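Local coordinates for multiheme cytochrome cf (Carboxydothermus ferrireducens DSM 11255, PDB 6QVM), which probably passes electrons through its heme c groups to insoluble Fe(III) outside the cell, as an undecaheme cytochrome of the S-layer, at residues 274-282 with 289-297. Residues are numbered along the deposited sequence; the frame is centred on the assembly and turned at random.
Sequences INSPTELLF and YMPYAFDKA. With HEC (heme c), chain J.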
loop_
_atom_site.group_PDB
_atom_site.type_symbol
_atom_site.label_atom_id
_atom_site.label_comp_id
_atom_site.label_asym_id
_atom_site.label_seq_id
_atom_site.Cartn_x
_atom_site.Cartn_y
_atom_site.Cartn_z
ATOM N N ILE A 274 -3.724 20.866 2.258
ATOM C CA ILE A 274 -4.212 19.547 2.637
ATOM C C ILE A 274 -5.244 19.123 1.600
ATOM O O ILE A 274 -6.271 19.787 1.422
ATOM C CB ILE A 274 -4.799 19.553 4.056
ATOM C CG1 ILE A 274 -3.794 20.166 5.037
ATOM C CG2 ILE A 274 -5.156 18.144 4.488
ATOM C CD1 ILE A 274 -2.387 19.586 4.926
ATOM N N ASN A 275 -4.967 18.019 0.911
ATOM C CA ASN A 275 -5.624 17.678 -0.348
ATOM C C ASN A 275 -6.471 16.423 -0.170
ATOM O O ASN A 275 -5.934 15.317 -0.058
ATOM C CB ASN A 275 -4.573 17.496 -1.444
ATOM C CG ASN A 275 -5.179 17.209 -2.802
ATOM O OD1 ASN A 275 -6.325 17.564 -3.078
ATOM N ND2 ASN A 275 -4.410 16.544 -3.658
ATOM N N SER A 276 -7.798 16.594 -0.170
ATOM C CA SER A 276 -8.748 15.499 -0.003
ATOM C C SER A 276 -9.630 15.408 -1.247
ATOM O O SER A 276 -9.597 16.317 -2.085
ATOM C CB SER A 276 -9.591 15.720 1.257
ATOM O OG SER A 276 -10.641 16.641 1.018
ATOM N N PRO A 277 -10.425 14.342 -1.415
ATOM C CA PRO A 277 -11.216 14.216 -2.655
ATOM C C PRO A 277 -12.187 15.360 -2.916
ATOM O O PRO A 277 -12.482 15.647 -4.084
ATOM C CB PRO A 277 -11.956 12.885 -2.459
ATOM C CG PRO A 277 -11.062 12.096 -1.566
ATOM C CD PRO A 277 -10.436 13.093 -0.628
ATOM N N THR A 278 -12.684 16.037 -1.877
ATOM C CA THR A 278 -13.691 17.073 -2.075
ATOM C C THR A 278 -13.241 18.470 -1.670
ATOM O O THR A 278 -13.877 19.443 -2.087
ATOM C CB THR A 278 -14.978 16.734 -1.309
ATOM O OG1 THR A 278 -14.655 16.532 0.071
ATOM C CG2 THR A 278 -15.638 15.484 -1.872
ATOM N N GLU A 279 -12.169 18.610 -0.892
ATOM C CA GLU A 279 -11.879 19.911 -0.313
ATOM C C GLU A 279 -10.379 20.104 -0.151
ATOM O O GLU A 279 -9.621 19.140 -0.008
ATOM C CB GLU A 279 -12.585 20.065 1.036
ATOM C CG GLU A 279 -12.716 21.499 1.504
ATOM C CD GLU A 279 -13.678 21.638 2.666
ATOM O OE1 GLU A 279 -13.507 20.912 3.673
ATOM O OE2 GLU A 279 -14.622 22.453 2.555
ATOM N N LEU A 280 -9.968 21.369 -0.183
ATOM C CA LEU A 280 -8.600 21.785 0.091
ATOM C C LEU A 280 -8.575 22.614 1.368
ATOM O O LEU A 280 -9.376 23.541 1.525
ATOM C CB LEU A 280 -8.038 22.606 -1.072
ATOM C CG LEU A 280 -7.907 21.908 -2.426
ATOM C CD1 LEU A 280 -7.229 22.835 -3.422
ATOM C CD2 LEU A 280 -7.129 20.609 -2.292
ATOM N N LEU A 281 -7.663 22.274 2.272
ATOM C CA LEU A 281 -7.344 23.096 3.428
ATOM C C LEU A 281 -5.960 23.697 3.231
ATOM O O LEU A 281 -5.122 23.139 2.517
ATOM C CB LEU A 281 -7.391 22.283 4.724
ATOM C CG LEU A 281 -8.734 21.673 5.132
ATOM C CD1 LEU A 281 -8.595 20.989 6.484
ATOM C CD2 LEU A 281 -9.840 22.715 5.174
ATOM N N PHE A 282 -5.722 24.840 3.862
ATOM C CA PHE A 282 -4.509 25.606 3.629
ATOM C C PHE A 282 -3.800 25.878 4.947
ATOM O O PHE A 282 -4.435 26.199 5.956
ATOM C CB PHE A 282 -4.831 26.904 2.880
ATOM C CG PHE A 282 -5.375 26.668 1.493
ATOM C CD1 PHE A 282 -6.717 26.378 1.303
ATOM C CD2 PHE A 282 -4.539 26.692 0.387
ATOM C CE1 PHE A 282 -7.220 26.142 0.041
ATOM C CE2 PHE A 282 -5.037 26.450 -0.883
ATOM C CZ PHE A 282 -6.381 26.178 -1.054
ATOM N N TYR A 289 -4.120 26.575 10.364
ATOM C CA TYR A 289 -5.046 26.586 9.248
ATOM C C TYR A 289 -5.528 28.006 8.969
ATOM O O TYR A 289 -5.477 28.893 9.824
ATOM C CB TYR A 289 -6.222 25.653 9.524
ATOM C CG TYR A 289 -5.836 24.193 9.462
ATOM C CD1 TYR A 289 -5.584 23.578 8.245
ATOM C CD2 TYR A 289 -5.710 23.435 10.619
ATOM C CE1 TYR A 289 -5.230 22.249 8.178
ATOM C CE2 TYR A 289 -5.351 22.103 10.561
ATOM C CZ TYR A 289 -5.118 21.519 9.337
ATOM O OH TYR A 289 -4.758 20.201 9.270
ATOM N N MET A 290 -5.987 28.211 7.747
ATOM C CA MET A 290 -6.332 29.512 7.202
ATOM C C MET A 290 -7.842 29.707 7.178
ATOM O O MET A 290 -8.605 28.742 7.275
ATOM C CB MET A 290 -5.754 29.651 5.791
ATOM C CG MET A 290 -4.269 29.331 5.712
ATOM S SD MET A 290 -3.244 30.801 5.580
ATOM C CE MET A 290 -2.064 30.228 4.379
ATOM N N PRO A 291 -8.315 30.952 7.072
ATOM C CA PRO A 291 -9.762 31.200 7.200
ATOM C C PRO A 291 -10.615 30.645 6.063
ATOM O O PRO A 291 -11.831 30.518 6.248
ATOM C CB PRO A 291 -9.849 32.734 7.263
ATOM C CG PRO A 291 -8.590 33.221 6.630
ATOM C CD PRO A 291 -7.551 32.211 7.027
ATOM N N TYR A 292 -10.040 30.316 4.903
ATOM C CA TYR A 292 -10.811 29.763 3.796
ATOM C C TYR A 292 -10.357 28.348 3.465
ATOM O O TYR A 292 -9.184 28.000 3.614
ATOM C CB TYR A 292 -10.692 30.613 2.525
ATOM C CG TYR A 292 -11.382 31.953 2.562
ATOM C CD1 TYR A 292 -12.594 32.130 3.220
ATOM C CD2 TYR A 292 -10.820 33.046 1.918
ATOM C CE1 TYR A 292 -13.220 33.364 3.239
ATOM C CE2 TYR A 292 -11.435 34.279 1.929
ATOM C CZ TYR A 292 -12.635 34.436 2.589
ATOM O OH TYR A 292 -13.246 35.671 2.598
ATOM N N ALA A 293 -11.309 27.539 3.012
ATOM C CA ALA A 293 -11.035 26.294 2.318
ATOM C C ALA A 293 -11.495 26.439 0.872
ATOM O O ALA A 293 -12.261 27.345 0.537
ATOM C CB ALA A 293 -11.742 25.115 2.995
ATOM N N PHE A 294 -11.018 25.548 0.010
ATOM C CA PHE A 294 -11.433 25.532 -1.387
ATOM C C PHE A 294 -12.331 24.325 -1.610
ATOM O O PHE A 294 -11.904 23.183 -1.410
ATOM C CB PHE A 294 -10.236 25.496 -2.335
ATOM C CG PHE A 294 -10.593 25.787 -3.765
ATOM C CD1 PHE A 294 -10.901 24.761 -4.640
ATOM C CD2 PHE A 294 -10.628 27.089 -4.229
ATOM C CE1 PHE A 294 -11.236 25.028 -5.956
ATOM C CE2 PHE A 294 -10.968 27.365 -5.541
ATOM C CZ PHE A 294 -11.273 26.333 -6.407
ATOM N N ASP A 295 -13.569 24.580 -2.021
ATOM C CA ASP A 295 -14.526 23.521 -2.324
ATOM C C ASP A 295 -14.379 23.126 -3.790
ATOM O O ASP A 295 -14.613 23.949 -4.680
ATOM C CB ASP A 295 -15.946 23.992 -2.015
ATOM C CG ASP A 295 -16.978 22.890 -2.163
ATOM O OD1 ASP A 295 -17.278 22.501 -3.314
ATOM O OD2 ASP A 295 -17.488 22.409 -1.128
ATOM N N LYS A 296 -14.007 21.867 -4.045
ATOM C CA LYS A 296 -13.715 21.448 -5.412
ATOM C C LYS A 296 -14.970 21.367 -6.272
ATOM O O LYS A 296 -14.896 21.606 -7.482
ATOM C CB LYS A 296 -12.988 20.101 -5.405
ATOM C CG LYS A 296 -11.589 20.160 -4.807
ATOM C CD LYS A 296 -10.888 18.814 -4.834
ATOM C CE LYS A 296 -9.432 18.966 -4.431
ATOM N NZ LYS A 296 -8.722 17.662 -4.355
ATOM N N ALA A 297 -16.121 21.043 -5.679
ATOM C CA ALA A 297 -17.321 20.839 -6.481
ATOM C C ALA A 297 -17.863 22.160 -7.007
ATOM O O ALA A 297 -18.180 22.271 -8.196
ATOM C CB ALA A 297 -18.378 20.092 -5.673
HETATM FE FE HEC J . -5.210 5.411 4.733
HETATM C CHA HEC J . -7.088 7.633 2.969
HETATM C CHB HEC J . -7.149 2.824 3.523
HETATM C CHC HEC J . -2.997 3.126 6.047
HETATM C CHD HEC J . -3.598 7.956 6.427
HETATM N NA HEC J . -6.805 5.247 3.475
HETATM C C1A HEC J . -7.464 6.310 2.891
HETATM C C2A HEC J . -8.618 5.795 2.183
HETATM C C3A HEC J . -8.638 4.468 2.339
HETATM C C4A HEC J . -7.504 4.101 3.159
HETATM C CMA HEC J . -9.697 3.508 1.761
HETATM C CAA HEC J . -9.639 6.645 1.397
HETATM C CBA HEC J . -9.227 6.692 -0.071
HETATM C CGA HEC J . -10.306 7.398 -0.849
HETATM O O1A HEC J . -10.880 8.399 -0.335
HETATM O O2A HEC J . -10.585 6.958 -1.994
HETATM N NB HEC J . -5.100 3.360 4.785
HETATM C C1B HEC J . -5.980 2.485 4.171
HETATM C C2B HEC J . -5.467 1.144 4.333
HETATM C C3B HEC J . -4.321 1.219 5.041
HETATM C C4B HEC J . -4.067 2.622 5.333
HETATM C CMB HEC J . -6.193 -0.114 3.803
HETATM C CAB HEC J . -3.409 0.043 5.476
HETATM C CBB HEC J . -2.887 -0.786 4.276
HETATM N NC HEC J . -3.639 5.522 6.048
HETATM C C1C HEC J . -2.807 4.461 6.381
HETATM C C2C HEC J . -1.702 4.979 7.174
HETATM C C3C HEC J . -1.824 6.328 7.230
HETATM C C4C HEC J . -3.072 6.682 6.556
HETATM C CMC HEC J . -0.517 4.129 7.694
HETATM C CAC HEC J . -0.905 7.350 7.967
HETATM C CBC HEC J . 0.568 7.332 7.488
HETATM N ND HEC J . -5.325 7.469 4.706
HETATM C C1D HEC J . -4.555 8.326 5.498
HETATM C C2D HEC J . -4.937 9.685 5.198
HETATM C C3D HEC J . -6.022 9.577 4.122
HETATM C C4D HEC J . -6.198 8.168 3.875
HETATM C CMD HEC J . -4.379 10.979 5.821
HETATM C CAD HEC J . -6.758 10.731 3.422
HETATM C CBD HEC J . -6.009 10.939 2.100
HETATM C CGD HEC J . -6.497 12.155 1.354
HETATM O O1D HEC J . -7.662 12.566 1.594
HETATM O O2D HEC J . -5.723 12.699 0.519
HETATM O O HOH W 1 -10.821 15.779 -6.254
HETATM O O HOH W 2 -16.322 19.834 -3.173
HETATM O O HOH W 3 -7.933 26.171 5.187
#
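Lys296 reaches across the turn at 276-278 with its chain fully extended beyond CG, and its NZ grips two oxygens. Asn275 OD1 accepts in its own carbonyl plane at 2.7 Å from Lys296 NZ, while Ser276 O, 2.8 Å from the same NZ, meets a donor tilted 23° from its plane. Lysine suits the place because its long aliphatic chain packs on leucine, Lys296 CE lying 3.5 Å from Leu280 CD2, and still delivers N-H donors to both oxygens. Leu280 and Phe294 form an antiparallel hydrogen-bonded pair, Leu280 N to Phe294 O being 2.9 Å, and their CB atoms touch. With CG anti to the backbone N (chi1 -167°), the Phe294 ring leads away from 274-282 to meet Trp301 edge-to-face; the Phe282 ring turns its edge to Phe294 N. A second shell fixes the turn: Ser276 OG donates to Glu279 O at 2.9 Å, and Asn275 ND2 hydrogen-bonds Asn245 O, orienting the amide. Were Lys296 shortened to an alanine, Asn275 OD1 and Ser276 O would probably lose their shared charged donor, and Leu280 CD2 its methylene neighbour. The lysine thus ties the end of strand 292-295 to residues 275-276; there, Asn275 O lies 2.7 Å from heme propionate O2D.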